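Local coordinates for protein diaminopimelate decarboxylase (Phaeodactylum tricornutum, PDB 7JPJ) that probably decarboxylates meso-diaminopimelate to lysine, the closing step of lysine biosynthesis, with pyridoxal 5'-phosphate as its cofactor, at residues Asp35-Ala40 with Ala286-Leu291; Asp42-Phe47 with Thr282-Met287; Glu179-Gly184 with Leu221-Val226. One frame throughout, in Å; residues are numbered along the deposited sequence.

Interaction 1 (Asp35-Ala40 with Ala286-Leu291)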
ATOM      1  N   ASP A  35     -15.744 -21.695   8.761  1.00 24.36           N
ATOM      2  CA  ASP A  35     -16.238 -21.660  10.135  1.00 24.21           C
ATOM      3  C   ASP A  35     -16.246 -20.239  10.686  1.00 24.33           C
ATOM      4  O   ASP A  35     -17.232 -19.801  11.287  1.00 24.39           O
ATOM      5  CB  ASP A  35     -15.380 -22.564  11.019  1.00 24.04           C
ATOM      6  CG  ASP A  35     -16.024 -23.909  11.277  1.00 23.94           C
ATOM      7  OD1 ASP A  35     -17.214 -23.936  11.656  1.00 23.97           O
ATOM      8  OD2 ASP A  35     -15.338 -24.940  11.103  1.00 23.99           O
ATOM      9  N   LYS A  36     -15.147 -19.503  10.490  1.00 22.14           N
ATOM     10  CA  LYS A  36     -15.059 -18.143  11.011  1.00 21.89           C
ATOM     11  C   LYS A  36     -15.956 -17.177  10.243  1.00 21.69           C
ATOM     12  O   LYS A  36     -16.387 -16.161  10.799  1.00 21.52           O
ATOM     13  CB  LYS A  36     -13.607 -17.666  10.980  1.00 21.38           C
ATOM     14  CG  LYS A  36     -12.791 -18.085  12.194  1.00 21.43           C
ATOM     15  CD  LYS A  36     -13.153 -17.241  13.403  1.00 21.44           C
ATOM     16  CE  LYS A  36     -12.480 -17.748  14.662  1.00 21.60           C
ATOM     17  NZ  LYS A  36     -12.738 -16.847  15.820  1.00 21.54           N
ATOM     18  N   LEU A  37     -16.245 -17.469   8.973  1.00 21.74           N
ATOM     19  CA  LEU A  37     -17.185 -16.636   8.229  1.00 21.41           C
ATOM     20  C   LEU A  37     -18.615 -16.840   8.711  1.00 22.01           C
ATOM     21  O   LEU A  37     -19.412 -15.895   8.707  1.00 21.79           O
ATOM     22  CB  LEU A  37     -17.088 -16.932   6.733  1.00 21.16           C
ATOM     23  CG  LEU A  37     -15.850 -16.433   5.986  1.00 20.35           C
ATOM     24  CD1 LEU A  37     -15.775 -17.079   4.617  1.00 20.27           C
ATOM     25  CD2 LEU A  37     -15.857 -14.914   5.868  1.00 19.09           C
ATOM     26  N   GLU A  38     -18.955 -18.062   9.130  1.00 23.99           N
ATOM     27  CA  GLU A  38     -20.313 -18.346   9.581  1.00 24.08           C
ATOM     28  C   GLU A  38     -20.611 -17.674  10.915  1.00 24.25           C
ATOM     29  O   GLU A  38     -21.725 -17.185  11.134  1.00 24.33           O
ATOM     30  CB  GLU A  38     -20.522 -19.856   9.683  1.00 23.97           C
ATOM     31  CG  GLU A  38     -21.968 -20.285   9.554  1.00 23.69           C
ATOM     32  CD  GLU A  38     -22.182 -21.737   9.927  1.00 23.39           C
ATOM     33  OE1 GLU A  38     -21.940 -22.093  11.100  1.00 23.65           O
ATOM     34  OE2 GLU A  38     -22.597 -22.523   9.050  1.00 23.17           O
ATOM     35  N   GLU A  39     -19.630 -17.651  11.822  1.00 23.01           N
ATOM     36  CA  GLU A  39     -19.820 -16.985  13.108  1.00 23.40           C
ATOM     37  C   GLU A  39     -20.097 -15.499  12.930  1.00 23.38           C
ATOM     38  O   GLU A  39     -20.984 -14.944  13.586  1.00 23.83           O
ATOM     39  CB  GLU A  39     -18.592 -17.194  13.993  1.00 23.50           C
ATOM     40  CG  GLU A  39     -18.153 -18.642  14.128  1.00 23.51           C
ATOM     41  CD  GLU A  39     -16.903 -18.793  14.982  1.00 23.80           C
ATOM     42  OE1 GLU A  39     -16.312 -17.754  15.360  1.00 23.91           O
ATOM     43  OE2 GLU A  39     -16.522 -19.946  15.284  1.00 23.45           O
ATOM     44  N   ALA A  40     -19.343 -14.837  12.049  1.00 21.20           N
ATOM     45  CA  ALA A  40     -19.536 -13.406  11.846  1.00 20.75           C
ATOM     46  C   ALA A  40     -20.850 -13.124  11.130  1.00 20.77           C
ATOM     47  O   ALA A  40     -21.565 -12.177  11.483  1.00 20.91           O
ATOM     48  CB  ALA A  40     -18.362 -12.821  11.066  1.00 19.58           C
ATOM     49  N   ALA A 286     -12.446 -10.100   9.058  1.00 16.13           N
ATOM     50  CA  ALA A 286     -11.145  -9.889   9.691  1.00 15.82           C
ATOM     51  C   ALA A 286     -10.564 -11.168  10.281  1.00 16.33           C
ATOM     52  O   ALA A 286      -9.529 -11.654   9.814  1.00 16.40           O
ATOM     53  CB  ALA A 286     -11.238  -8.823  10.784  1.00 15.50           C
ATOM     54  N   MET A 287     -11.216 -11.719  11.306  1.00 15.16           N
ATOM     55  CA  MET A 287     -10.731 -12.938  11.949  1.00 15.91           C
ATOM     56  C   MET A 287     -10.911 -14.177  11.088  1.00 16.64           C
ATOM     57  O   MET A 287     -10.463 -15.255  11.492  1.00 17.42           O
ATOM     58  CB  MET A 287     -11.436 -13.149  13.291  1.00 16.52           C
ATOM     59  CG  MET A 287     -11.290 -11.994  14.267  1.00 16.15           C
ATOM     60  SD  MET A 287      -9.597 -11.410  14.497  1.00 15.69           S
ATOM     61  CE  MET A 287      -8.749 -12.924  14.941  1.00 16.60           C
ATOM     62  N   ALA A 288     -11.553 -14.062   9.930  1.00 17.71           N
ATOM     63  CA  ALA A 288     -11.775 -15.207   9.062  1.00 17.85           C
ATOM     64  C   ALA A 288     -10.615 -15.470   8.114  1.00 17.37           C
ATOM     65  O   ALA A 288     -10.622 -16.494   7.423  1.00 17.33           O
ATOM     66  CB  ALA A 288     -13.061 -15.018   8.251  1.00 17.77           C
ATOM     67  N   GLY A 289      -9.625 -14.588   8.070  1.00 16.16           N
ATOM     68  CA  GLY A 289      -8.514 -14.741   7.154  1.00 15.87           C
ATOM     69  C   GLY A 289      -7.187 -14.684   7.881  1.00 15.82           C
ATOM     70  O   GLY A 289      -7.050 -14.036   8.917  1.00 15.69           O
ATOM     71  N   ALA A 290      -6.202 -15.374   7.312  1.00 16.54           N
ATOM     72  CA  ALA A 290      -4.889 -15.464   7.931  1.00 16.33           C
ATOM     73  C   ALA A 290      -3.819 -15.573   6.858  1.00 16.47           C
ATOM     74  O   ALA A 290      -3.977 -16.317   5.886  1.00 17.30           O
ATOM     75  CB  ALA A 290      -4.797 -16.664   8.879  1.00 17.17           C
ATOM     76  N   LEU A 291      -2.731 -14.827   7.045  1.00 16.60           N
ATOM     77  CA  LEU A 291      -1.566 -14.944   6.180  1.00 16.41           C
ATOM     78  C   LEU A 291      -0.690 -16.096   6.656  1.00 17.10           C
ATOM     79  O   LEU A 291      -0.337 -16.174   7.838  1.00 17.55           O
ATOM     80  CB  LEU A 291      -0.770 -13.638   6.168  1.00 16.08           C
ATOM     81  CG  LEU A 291       0.582 -13.677   5.448  1.00 16.23           C
ATOM     82  CD1 LEU A 291       0.398 -13.790   3.941  1.00 15.82           C
ATOM     83  CD2 LEU A 291       1.426 -12.466   5.802  1.00 16.20           C
TER

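Interaction 2 (Asp42-Phe47 with Thr282-Met287). With SO4 (sulfate ion), chain D.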
ATOM      1  N   ASP A  42     -23.640 -14.940  11.156  1.00 20.96           N
ATOM      2  CA  ASP A  42     -24.739 -15.145  12.094  1.00 21.23           C
ATOM      3  C   ASP A  42     -24.789 -14.038  13.141  1.00 21.80           C
ATOM      4  O   ASP A  42     -25.874 -13.574  13.509  1.00 22.00           O
ATOM      5  CB  ASP A  42     -24.605 -16.514  12.760  1.00 21.21           C
ATOM      6  CG  ASP A  42     -25.268 -17.621  11.960  1.00 20.71           C
ATOM      7  OD1 ASP A  42     -25.988 -17.308  10.985  1.00 20.42           O
ATOM      8  OD2 ASP A  42     -25.061 -18.807  12.301  1.00 20.49           O
ATOM      9  N   ALA A  43     -23.626 -13.601  13.631  1.00 19.48           N
ATOM     10  CA  ALA A  43     -23.600 -12.539  14.629  1.00 19.78           C
ATOM     11  C   ALA A  43     -24.156 -11.234  14.076  1.00 19.40           C
ATOM     12  O   ALA A  43     -24.765 -10.457  14.819  1.00 19.73           O
ATOM     13  CB  ALA A  43     -22.177 -12.335  15.144  1.00 19.92           C
ATOM     14  N   CYS A  44     -23.958 -10.970  12.783  1.00 20.55           N
ATOM     15  CA  CYS A  44     -24.479  -9.740  12.197  1.00 20.24           C
ATOM     16  C   CYS A  44     -25.959  -9.861  11.862  1.00 20.40           C
ATOM     17  O   CYS A  44     -26.723  -8.914  12.071  1.00 20.60           O
ATOM     18  CB  CYS A  44     -23.677  -9.368  10.950  1.00 18.92           C
ATOM     19  SG  CYS A  44     -21.958  -8.928  11.284  1.00 18.26           S
ATOM     20  N   LEU A  45     -26.384 -11.017  11.344  1.00 18.55           N
ATOM     21  CA  LEU A  45     -27.800 -11.245  11.079  1.00 18.65           C
ATOM     22  C   LEU A  45     -28.638 -11.270  12.350  1.00 19.25           C
ATOM     23  O   LEU A  45     -29.869 -11.201  12.262  1.00 19.37           O
ATOM     24  CB  LEU A  45     -27.985 -12.555  10.312  1.00 18.63           C
ATOM     25  CG  LEU A  45     -27.511 -12.541   8.859  1.00 18.13           C
ATOM     26  CD1 LEU A  45     -27.309 -13.958   8.347  1.00 18.26           C
ATOM     27  CD2 LEU A  45     -28.490 -11.781   7.986  1.00 17.90           C
ATOM     28  N   ALA A  46     -28.006 -11.367  13.522  1.00 19.32           N
ATOM     29  CA  ALA A  46     -28.690 -11.326  14.805  1.00 19.85           C
ATOM     30  C   ALA A  46     -28.650  -9.940  15.441  1.00 20.16           C
ATOM     31  O   ALA A  46     -28.908  -9.807  16.642  1.00 20.62           O
ATOM     32  CB  ALA A  46     -28.086 -12.362  15.751  1.00 20.15           C
ATOM     33  N   PHE A  47     -28.327  -8.913  14.660  1.00 21.62           N
ATOM     34  CA  PHE A  47     -28.254  -7.556  15.184  1.00 21.87           C
ATOM     35  C   PHE A  47     -29.635  -7.102  15.647  1.00 22.06           C
ATOM     36  O   PHE A  47     -30.620  -7.284  14.916  1.00 21.81           O
ATOM     37  CB  PHE A  47     -27.716  -6.608  14.112  1.00 21.46           C
ATOM     38  CG  PHE A  47     -27.193  -5.305  14.651  1.00 21.72           C
ATOM     39  CD1 PHE A  47     -28.050  -4.240  14.878  1.00 21.71           C
ATOM     40  CD2 PHE A  47     -25.843  -5.142  14.914  1.00 21.36           C
ATOM     41  CE1 PHE A  47     -27.572  -3.038  15.369  1.00 21.59           C
ATOM     42  CE2 PHE A  47     -25.357  -3.942  15.403  1.00 20.63           C
ATOM     43  CZ  PHE A  47     -26.224  -2.890  15.631  1.00 20.89           C
ATOM     44  N   THR A 282     -14.826  -5.005   8.384  1.00 17.52           N
ATOM     45  CA  THR A 282     -13.902  -5.693   9.278  1.00 17.41           C
ATOM     46  C   THR A 282     -14.606  -6.798  10.062  1.00 18.33           C
ATOM     47  O   THR A 282     -14.128  -7.935  10.119  1.00 19.17           O
ATOM     48  CB  THR A 282     -13.261  -4.681  10.228  1.00 17.26           C
ATOM     49  OG1 THR A 282     -12.602  -3.662   9.467  1.00 17.18           O
ATOM     50  CG2 THR A 282     -12.254  -5.359  11.141  1.00 17.30           C
ATOM     51  N   TYR A 283     -15.764  -6.485  10.648  1.00 18.36           N
ATOM     52  CA  TYR A 283     -16.438  -7.427  11.540  1.00 19.71           C
ATOM     53  C   TYR A 283     -16.800  -8.739  10.855  1.00 20.64           C
ATOM     54  O   TYR A 283     -17.007  -9.743  11.544  1.00 21.51           O
ATOM     55  CB  TYR A 283     -17.699  -6.786  12.124  1.00 20.13           C
ATOM     56  CG  TYR A 283     -18.114  -7.352  13.465  1.00 21.29           C
ATOM     57  CD1 TYR A 283     -17.631  -6.809  14.648  1.00 21.45           C
ATOM     58  CD2 TYR A 283     -18.993  -8.428  13.548  1.00 22.22           C
ATOM     59  CE1 TYR A 283     -18.011  -7.322  15.880  1.00 22.69           C
ATOM     60  CE2 TYR A 283     -19.377  -8.948  14.773  1.00 23.31           C
ATOM     61  CZ  TYR A 283     -18.884  -8.390  15.935  1.00 23.66           C
ATOM     62  OH  TYR A 283     -19.263  -8.903  17.154  1.00 24.51           O
ATOM     63  N   LEU A 284     -16.871  -8.763   9.527  1.00 16.59           N
ATOM     64  CA  LEU A 284     -17.307  -9.964   8.829  1.00 17.30           C
ATOM     65  C   LEU A 284     -16.161 -10.863   8.386  1.00 17.53           C
ATOM     66  O   LEU A 284     -16.338 -12.085   8.329  1.00 18.33           O
ATOM     67  CB  LEU A 284     -18.147  -9.582   7.608  1.00 17.52           C
ATOM     68  CG  LEU A 284     -19.636  -9.332   7.832  1.00 17.80           C
ATOM     69  CD1 LEU A 284     -20.221  -8.586   6.651  1.00 17.90           C
ATOM     70  CD2 LEU A 284     -20.375 -10.645   8.045  1.00 18.74           C
ATOM     71  N   VAL A 285     -14.990 -10.303   8.078  1.00 16.69           N
ATOM     72  CA  VAL A 285     -13.957 -11.068   7.387  1.00 16.97           C
ATOM     73  C   VAL A 285     -12.602 -11.004   8.087  1.00 16.53           C
ATOM     74  O   VAL A 285     -11.691 -11.769   7.746  1.00 16.81           O
ATOM     75  CB  VAL A 285     -13.819 -10.597   5.924  1.00 17.08           C
ATOM     76  CG1 VAL A 285     -15.084 -10.905   5.137  1.00 17.84           C
ATOM     77  CG2 VAL A 285     -13.496  -9.113   5.867  1.00 16.36           C
ATOM     78  N   ALA A 286     -12.446 -10.100   9.058  1.00 16.13           N
ATOM     79  CA  ALA A 286     -11.145  -9.889   9.691  1.00 15.82           C
ATOM     80  C   ALA A 286     -10.564 -11.168  10.281  1.00 16.33           C
ATOM     81  O   ALA A 286      -9.529 -11.654   9.814  1.00 16.40           O
ATOM     82  CB  ALA A 286     -11.238  -8.823  10.784  1.00 15.50           C
ATOM     83  N   MET A 287     -11.216 -11.719  11.306  1.00 15.16           N
ATOM     84  CA  MET A 287     -10.731 -12.938  11.949  1.00 15.91           C
ATOM     85  C   MET A 287     -10.911 -14.177  11.088  1.00 16.64           C
ATOM     86  O   MET A 287     -10.463 -15.255  11.492  1.00 17.42           O
ATOM     87  CB  MET A 287     -11.436 -13.149  13.291  1.00 16.52           C
ATOM     88  CG  MET A 287     -11.290 -11.994  14.267  1.00 16.15           C
ATOM     89  SD  MET A 287      -9.597 -11.410  14.497  1.00 15.69           S
ATOM     90  CE  MET A 287      -8.749 -12.924  14.941  1.00 16.60           C
TER
HETATM   91  S   SO4 D 502     -15.306  -1.310   8.488  1.00 20.77           S
HETATM   92  O1  SO4 D 502     -14.291  -1.487   9.524  1.00 20.77           O
HETATM   93  O2  SO4 D 502     -16.601  -1.757   8.997  1.00 20.77           O
HETATM   94  O3  SO4 D 502     -14.951  -2.094   7.309  1.00 20.77           O
HETATM   95  O4  SO4 D 502     -15.374   0.101   8.117  1.00 20.77           O

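Interaction 3 (Glu179-Gly184 with Leu221-Val226)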
ATOM      1  N   GLU A 179     -25.392  20.991   7.087  1.00 30.31           N
ATOM      2  CA  GLU A 179     -26.004  22.311   6.965  1.00 30.49           C
ATOM      3  C   GLU A 179     -26.626  22.520   5.592  1.00 29.76           C
ATOM      4  O   GLU A 179     -27.564  23.311   5.459  1.00 29.83           O
ATOM      5  CB  GLU A 179     -24.978  23.402   7.254  1.00 30.88           C
ATOM      6  CG  GLU A 179     -24.314  23.275   8.612  1.00 31.10           C
ATOM      7  CD  GLU A 179     -23.947  24.619   9.209  1.00 32.27           C
ATOM      8  OE1 GLU A 179     -24.025  24.757  10.450  1.00 33.26           O
ATOM      9  OE2 GLU A 179     -23.577  25.535   8.439  1.00 32.16           O
ATOM     10  N   LEU A 180     -26.124  21.829   4.569  1.00 29.38           N
ATOM     11  CA  LEU A 180     -26.765  21.868   3.261  1.00 28.77           C
ATOM     12  C   LEU A 180     -28.114  21.159   3.266  1.00 28.63           C
ATOM     13  O   LEU A 180     -28.964  21.462   2.423  1.00 28.26           O
ATOM     14  CB  LEU A 180     -25.844  21.247   2.207  1.00 28.20           C
ATOM     15  CG  LEU A 180     -24.568  22.038   1.913  1.00 28.25           C
ATOM     16  CD1 LEU A 180     -23.694  21.304   0.906  1.00 27.73           C
ATOM     17  CD2 LEU A 180     -24.917  23.434   1.422  1.00 28.27           C
ATOM     18  N   VAL A 181     -28.331  20.231   4.196  1.00 29.06           N
ATOM     19  CA  VAL A 181     -29.639  19.600   4.322  1.00 28.74           C
ATOM     20  C   VAL A 181     -30.625  20.538   5.008  1.00 29.13           C
ATOM     21  O   VAL A 181     -31.765  20.700   4.560  1.00 28.99           O
ATOM     22  CB  VAL A 181     -29.520  18.260   5.074  1.00 28.59           C
ATOM     23  CG1 VAL A 181     -30.881  17.594   5.184  1.00 28.08           C
ATOM     24  CG2 VAL A 181     -28.526  17.342   4.378  1.00 28.05           C
ATOM     25  N   THR A 182     -30.198  21.181   6.097  1.00 29.29           N
ATOM     26  CA  THR A 182     -31.120  21.963   6.913  1.00 29.70           C
ATOM     27  C   THR A 182     -31.351  23.374   6.382  1.00 29.82           C
ATOM     28  O   THR A 182     -32.340  24.006   6.771  1.00 30.05           O
ATOM     29  CB  THR A 182     -30.620  22.039   8.357  1.00 30.53           C
ATOM     30  OG1 THR A 182     -29.335  22.669   8.387  1.00 31.08           O
ATOM     31  CG2 THR A 182     -30.511  20.644   8.958  1.00 30.40           C
ATOM     32  N   ASP A 183     -30.478  23.886   5.515  1.00 31.23           N
ATOM     33  CA  ASP A 183     -30.676  25.217   4.955  1.00 31.31           C
ATOM     34  C   ASP A 183     -31.446  25.202   3.639  1.00 30.70           C
ATOM     35  O   ASP A 183     -31.659  26.268   3.052  1.00 30.83           O
ATOM     36  CB  ASP A 183     -29.329  25.939   4.776  1.00 31.51           C
ATOM     37  CG  ASP A 183     -28.497  25.395   3.617  1.00 30.89           C
ATOM     38  OD1 ASP A 183     -28.874  24.372   3.006  1.00 30.36           O
ATOM     39  OD2 ASP A 183     -27.444  26.003   3.319  1.00 30.95           O
ATOM     40  N   GLY A 184     -31.857  24.027   3.163  1.00 29.78           N
ATOM     41  CA  GLY A 184     -32.696  23.913   1.989  1.00 29.32           C
ATOM     42  C   GLY A 184     -31.972  23.578   0.702  1.00 28.94           C
ATOM     43  O   GLY A 184     -32.640  23.316  -0.307  1.00 28.66           O
ATOM     44  N   LEU A 221     -31.047   9.689  12.592  1.00 25.95           N
ATOM     45  CA  LEU A 221     -32.487   9.572  12.385  1.00 25.23           C
ATOM     46  C   LEU A 221     -33.152  10.935  12.244  1.00 25.92           C
ATOM     47  O   LEU A 221     -34.211  11.042  11.614  1.00 25.47           O
ATOM     48  CB  LEU A 221     -33.124   8.792  13.540  1.00 25.02           C
ATOM     49  CG  LEU A 221     -32.913   7.273  13.551  1.00 23.96           C
ATOM     50  CD1 LEU A 221     -33.240   6.686  14.912  1.00 24.17           C
ATOM     51  CD2 LEU A 221     -33.737   6.593  12.469  1.00 22.69           C
ATOM     52  N   SER A 222     -32.553  11.984  12.813  1.00 24.99           N
ATOM     53  CA  SER A 222     -33.143  13.316  12.706  1.00 25.75           C
ATOM     54  C   SER A 222     -33.159  13.808  11.266  1.00 25.48           C
ATOM     55  O   SER A 222     -34.005  14.632  10.901  1.00 25.61           O
ATOM     56  CB  SER A 222     -32.390  14.305  13.593  1.00 27.15           C
ATOM     57  OG  SER A 222     -31.029  14.401  13.214  1.00 27.55           O
ATOM     58  N   PHE A 223     -32.239  13.316  10.434  1.00 26.47           N
ATOM     59  CA  PHE A 223     -32.262  13.644   9.017  1.00 26.10           C
ATOM     60  C   PHE A 223     -33.342  12.881   8.261  1.00 25.01           C
ATOM     61  O   PHE A 223     -33.715  13.295   7.158  1.00 24.80           O
ATOM     62  CB  PHE A 223     -30.890  13.376   8.399  1.00 26.10           C
ATOM     63  CG  PHE A 223     -29.800  14.230   8.975  1.00 27.38           C
ATOM     64  CD1 PHE A 223     -29.743  15.583   8.688  1.00 28.07           C
ATOM     65  CD2 PHE A 223     -28.844  13.687   9.815  1.00 27.75           C
ATOM     66  CE1 PHE A 223     -28.753  16.375   9.221  1.00 28.95           C
ATOM     67  CE2 PHE A 223     -27.848  14.476  10.352  1.00 28.86           C
ATOM     68  CZ  PHE A 223     -27.803  15.822  10.053  1.00 29.48           C
ATOM     69  N   CYS A 224     -33.856  11.785   8.827  1.00 26.68           N
ATOM     70  CA  CYS A 224     -34.938  11.054   8.179  1.00 25.68           C
ATOM     71  C   CYS A 224     -36.276  11.774   8.286  1.00 25.81           C
ATOM     72  O   CYS A 224     -37.188  11.472   7.510  1.00 25.30           O
ATOM     73  CB  CYS A 224     -35.059   9.649   8.766  1.00 24.80           C
ATOM     74  SG  CYS A 224     -33.608   8.606   8.507  1.00 24.41           S
ATOM     75  N   LYS A 225     -36.420  12.708   9.223  1.00 23.28           N
ATOM     76  CA  LYS A 225     -37.642  13.494   9.306  1.00 24.68           C
ATOM     77  C   LYS A 225     -37.627  14.700   8.375  1.00 24.99           C
ATOM     78  O   LYS A 225     -38.665  15.350   8.212  1.00 26.15           O
ATOM     79  CB  LYS A 225     -37.893  13.948  10.752  1.00 26.07           C
ATOM     80  CG  LYS A 225     -37.182  15.227  11.149  1.00 26.75           C
ATOM     81  CD  LYS A 225     -37.443  15.578  12.607  1.00 28.38           C
ATOM     82  CE  LYS A 225     -38.920  15.842  12.864  1.00 29.91           C
ATOM     83  NZ  LYS A 225     -39.183  16.152  14.298  1.00 31.74           N
ATOM     84  N   VAL A 226     -36.483  15.008   7.761  1.00 25.44           N
ATOM     85  CA  VAL A 226     -36.443  16.064   6.756  1.00 25.77           C
ATOM     86  C   VAL A 226     -37.116  15.597   5.472  1.00 25.15           C
ATOM     87  O   VAL A 226     -37.860  16.351   4.831  1.00 25.32           O
ATOM     88  CB  VAL A 226     -34.989  16.511   6.511  1.00 26.27           C
ATOM     89  CG1 VAL A 226     -34.892  17.385   5.267  1.00 26.42           C
ATOM     90  CG2 VAL A 226     -34.450  17.241   7.733  1.00 27.13           C
TER

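Interaction 1 (Asp35-Ala40 with Ala286-Leu291)
Lys36 and Leu37, in the first turns of helix 34-45, pack around the methyl group of Ala288 at the junction of the two domains of a fold-type III pyridoxal-phosphate decarboxylase, a beta/alpha barrel joined to a beta domain. Ala288 CB sits between two aliphatic neighbours: Lys36 CB at 3.8 Å and Leu37 CD2 at 3.7 Å. Lys36 CB also approaches Ala288 CA, 3.6 Å away. From there the lysine chain bends (chi2 -76°) and passes the preceding peptide, with Lys36 CG 3.7 Å from Met287 O. This is van der Waals contact, the methylenes carrying no polar hydrogen, and Lys36 CD comes only loosely near Met287 CB, at 4.4 Å.

Leu37 is placed with CG beside its backbone N and anti to its carbonyl carbon (chi1 -73°), which carries CD2 over to Ala288. The same buried side chain also packs on Ile67, Tyr70 and Phe71 of helix 65-73, so the leucine joins the alanine to a barrel helix.

On the other side of the contact, a type I beta turn from Ala286 to Gly289 brings Ala288 up to the helix, closed by a weak bond from Gly289 N to Ala286 O. Beyond the turn the chain enters strand 289-300, which pairs antiparallel with strand 29-33 just ahead of the helix; backbone bonds tie Ala288 to Ser33 and Ala290 to Ala31. The pairing sets the turn before strand 289-300 beside the helix that follows strand 29-33. Ser33 OG is also hydrogen-bonded to Lys36 N at the start of that helix. At the far end of the lysine, beyond the apolar contact, NZ of Lys36 lies 3.7 Å from OE1 of Glu39, a long salt bridge one helical turn on.

Interaction 2 (Asp42-Phe47 with Thr282-Met287)
The Tyr283 ring meets helix 34-45 with its CD2-CE2 side. Ala43 CB lies at the ring edge, near the plane, 4.4 Å from Tyr283 CE2. Cys44 SG comes in obliquely: it is 3.8 Å from Tyr283 CD2, and the line from the ring centroid to the sulfur is 67° off the normal, a sulfur-aromatic contact. The ring reaches this place because CG of Tyr283 stands anti to the backbone N (chi1 -154°), while Thr250 O holds the phenol OH by a hydrogen bond and so fixes the far end.

Leu284 adds a second contact to the sulfur, with Leu284 CD2 4.0 Å from Cys44 SG. Val55 and Leu252 also touch the cysteine, placing it in the layer between barrel strand 53-58 and the surrounding helices.

Next to Tyr283 in the chain, Thr282 starts the short helix 282-285 at a bound sulfate. Thr282 N donates to sulfate O3 over 3.1 Å, and Thr282 OG1 donates to sulfate O1 over 2.8 Å, so one residue grips two oxygens. Gly238 N, Gly281 N and Tyr395 OH bind the same anion, and a bound D-lysine touches Thr282. Such a glycine-rich cradle at a helix start is consistent with the sulfate occupying the cofactor phosphate site of this family, Lys60 being unmodified here. The chemistry is thus divided: apolar and sulfur contacts pack the short helix against helix 34-45, while polar donors at its start probably serve the phosphate.

Interaction 3 (Glu179-Gly184 with Leu221-Val226)
Two residues before Val181, which makes the contact with Phe223 and Val226, the carbonyl O of Glu179 accepts from two donors. Asp183 N reaches Glu179 O at 3.0 Å in a regular helical bond, and Thr182 OG1 adds a weak one to Glu179 O at 3.5 Å. The chain then leaves the helical conformation at Gly184, with a phi of 99°, before starting helix 185-192; Asp183 OD1 accepts from Thr185 N across this break.

The close contacts between the segments are apolar and centre on one methyl, Val181 CG1. It stands anti to the backbone N (chi1 -179°) and reaches two side chains: Val226 CG1 at 4.0 Å and Phe223 CD1 at 4.2 Å. It meets the phenyl ring obliquely. In the beta/alpha barrel, helix 178-182 comes before strand 196-201 in the chain and helix 210-222 after it; the contact joins these two helical regions outside the strands.

Phe223, in the 221-226 segment, also touches Pro148 with its side chain; Ser222 OG lies over one face of the ring, offset toward the rim. Val186 of helix 185-192 packs against Val181 as well. Farther out, Lys225 NZ forms a salt bridge with Glu270, and Glu179 OE2 makes a weak hydrogen bond to Thr302 OG1 of the second subunit.

Interactions 1 and 2 are neighbours, with centres 9 Å apart. They share helix 34-45 on one side and, on the other, the continuous run from helix 282-285 into strand 289-300, where Ala286 and Met287 belong to both. They touch directly, Ala40 CB lying 3.4 Å from Tyr283 O. Together they join the chain before the first barrel strand to that after the last, with interaction 2 next to the bound D-lysine. Interaction 3 comes between their segments in sequence, nested inside the loops they close, yet its centre is 38 Å from interaction 1 and 31 Å from interaction 2. It belongs to the barrel's outer helices, and interactions 1 and 3 lie on opposite sides of the chain's centre.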